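PDB 5H7E: RNA 2',3'-cyclic phosphodiesterase from Deinococcus radiodurans, which belongs to the LigT-like phosphoesterases of the 2H clan, enzymes built on a curved antiparallel beta-sheet flanked by helices. Local coordinates for residues A[78-83]-A[143-148]. Numbering follows the deposited sequence.
Sequences RGTGYF and LIFDQS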
loop_
_atom_site.group_PDB
_atom_site.type_symbol
_atom_site.label_atom_id
_atom_site.label_comp_id
_atom_site.label_asym_id
_atom_site.label_seq_id
_atom_site.Cartn_x
_atom_site.Cartn_y
_atom_site.Cartn_z
ATOM N N ARG A 78 3.901 10.888 -8.305
ATOM C CA ARG A 78 5.106 11.641 -8.594
ATOM C C ARG A 78 5.912 10.835 -9.615
ATOM O O ARG A 78 5.385 10.529 -10.678
ATOM C CB ARG A 78 5.879 11.990 -7.300
ATOM C CG ARG A 78 4.987 12.798 -6.292
ATOM C CD ARG A 78 4.714 14.220 -6.869
ATOM N NE ARG A 78 5.932 15.027 -6.951
ATOM C CZ ARG A 78 5.967 16.271 -7.435
ATOM N NH1 ARG A 78 4.886 16.765 -7.993
ATOM N NH2 ARG A 78 7.111 16.973 -7.446
ATOM N N GLY A 79 7.177 10.541 -9.337
ATOM C CA GLY A 79 8.061 9.893 -10.309
ATOM C C GLY A 79 8.238 8.419 -9.974
ATOM O O GLY A 79 7.779 7.957 -8.950
ATOM N N THR A 80 8.852 7.680 -10.896
ATOM C CA THR A 80 9.130 6.276 -10.626
ATOM C C THR A 80 10.468 6.111 -9.905
ATOM O O THR A 80 11.331 7.003 -9.893
ATOM C CB THR A 80 9.099 5.482 -11.923
ATOM O OG1 THR A 80 9.998 6.117 -12.888
ATOM C CG2 THR A 80 7.664 5.379 -12.472
ATOM N N GLY A 81 10.666 4.923 -9.337
ATOM C CA GLY A 81 11.925 4.571 -8.695
ATOM C C GLY A 81 12.013 3.073 -8.467
ATOM O O GLY A 81 11.104 2.318 -8.833
ATOM N N TYR A 82 13.135 2.633 -7.862
ATOM C CA TYR A 82 13.407 1.210 -7.640
ATOM C C TYR A 82 13.723 0.883 -6.185
ATOM O O TYR A 82 14.328 1.687 -5.474
ATOM C CB TYR A 82 14.599 0.740 -8.496
ATOM C CG TYR A 82 14.357 0.943 -9.958
ATOM C CD1 TYR A 82 14.725 2.140 -10.584
ATOM C CD2 TYR A 82 13.735 -0.045 -10.731
ATOM C CE1 TYR A 82 14.501 2.340 -11.932
ATOM C CE2 TYR A 82 13.508 0.144 -12.087
ATOM C CZ TYR A 82 13.901 1.345 -12.682
ATOM O OH TYR A 82 13.683 1.560 -14.021
ATOM N N PHE A 83 13.342 -0.323 -5.755
ATOM C CA PHE A 83 13.895 -0.935 -4.526
ATOM C C PHE A 83 14.657 -2.189 -4.933
ATOM O O PHE A 83 14.201 -2.944 -5.783
ATOM C CB PHE A 83 12.819 -1.338 -3.508
ATOM C CG PHE A 83 12.032 -0.187 -2.894
ATOM C CD1 PHE A 83 12.672 0.924 -2.341
ATOM C CD2 PHE A 83 10.628 -0.237 -2.842
ATOM C CE1 PHE A 83 11.937 1.979 -1.774
ATOM C CE2 PHE A 83 9.882 0.803 -2.278
ATOM C CZ PHE A 83 10.535 1.918 -1.740
ATOM N N LEU A 143 10.051 7.890 -15.513
ATOM C CA LEU A 143 8.738 8.416 -15.832
ATOM C C LEU A 143 8.272 9.340 -14.722
ATOM O O LEU A 143 8.662 9.171 -13.571
ATOM C CB LEU A 143 7.674 7.263 -15.952
ATOM C CG LEU A 143 8.004 6.194 -16.974
ATOM C CD1 LEU A 143 6.874 5.113 -16.890
ATOM C CD2 LEU A 143 8.060 6.721 -18.375
ATOM N N ILE A 144 7.445 10.334 -15.066
ATOM C CA ILE A 144 6.754 11.081 -14.019
ATOM C C ILE A 144 5.287 11.177 -14.378
ATOM O O ILE A 144 4.893 11.055 -15.548
ATOM C CB ILE A 144 7.375 12.490 -13.797
ATOM C CG1 ILE A 144 7.254 13.343 -15.044
ATOM C CG2 ILE A 144 8.822 12.378 -13.230
ATOM C CD1 ILE A 144 7.811 14.846 -14.800
ATOM N N PHE A 145 4.456 11.384 -13.343
ATOM C CA PHE A 145 3.022 11.428 -13.509
ATOM C C PHE A 145 2.478 12.723 -12.911
ATOM O O PHE A 145 3.095 13.336 -12.027
ATOM C CB PHE A 145 2.373 10.201 -12.808
ATOM C CG PHE A 145 2.806 8.897 -13.376
ATOM C CD1 PHE A 145 3.932 8.258 -12.911
ATOM C CD2 PHE A 145 2.046 8.292 -14.358
ATOM C CE1 PHE A 145 4.337 7.060 -13.470
ATOM C CE2 PHE A 145 2.408 7.097 -14.897
ATOM C CZ PHE A 145 3.568 6.466 -14.476
ATOM N N ASP A 146 1.344 13.165 -13.441
ATOM C CA ASP A 146 0.725 14.355 -12.895
ATOM C C ASP A 146 -0.668 14.101 -12.347
ATOM O O ASP A 146 -1.332 15.071 -11.956
ATOM C CB ASP A 146 0.649 15.484 -13.941
ATOM C CG ASP A 146 -0.200 15.133 -15.169
ATOM O OD1 ASP A 146 -0.929 14.130 -15.216
ATOM O OD2 ASP A 146 -0.152 15.922 -16.148
ATOM N N GLN A 147 -1.098 12.838 -12.264
ATOM C CA GLN A 147 -2.453 12.565 -11.832
ATOM C C GLN A 147 -2.537 12.523 -10.309
ATOM O O GLN A 147 -1.541 12.345 -9.604
ATOM C CB GLN A 147 -2.932 11.235 -12.368
ATOM C CG GLN A 147 -2.983 11.144 -13.922
ATOM C CD GLN A 147 -1.664 10.640 -14.552
ATOM O OE1 GLN A 147 -0.619 10.673 -13.944
ATOM N NE2 GLN A 147 -1.745 10.178 -15.782
ATOM N N SER A 148 -3.746 12.763 -9.828
ATOM C CA SER A 148 -3.975 12.712 -8.390
ATOM C C SER A 148 -5.375 12.176 -8.159
ATOM O O SER A 148 -6.216 12.143 -9.078
ATOM C CB SER A 148 -3.844 14.096 -7.758
ATOM O OG SER A 148 -4.788 14.972 -8.321
#
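Thr-80 meets both Leu-143 and Phe-145, one branch polar and the other apolar. Its CB points toward the 143-148 loop and comes 4.1 Å from Leu-143 O; OG1 accepts the N-H of Leu-143 at 3.2 Å in a fairly straight bond (163° at the hydrogen). The other branch, CG2, stands anti to the carbonyl carbon, and this drops it beside Leu-143 CB at 4.0 Å and against the rim of the Phe-145 ring, with CE1 3.9 Å away. Arg-78 O also lies at that ring's edge, 3.5 Å from CD1.

The backbones add two bonds flanking Gly-79 and Ile-144, a single antiparallel beta bridge: Thr-80 N to Leu-143 O at 3.1 Å, and Phe-145 N to Arg-78 O at 2.9 Å. Between them Gly-79 CA makes a C-H...O contact with Leu-143 O, and Ile-144 CG2 rests 3.9 Å from the same CA.

The loop borders strand 73-83 just before it becomes strand 148-160, while strand 91-97 pairs along the other edge. Phe-145 reaches on to Leu-22 of helix 16-26 and Val-94, and Leu-143 to Ala-25 and Trp-92.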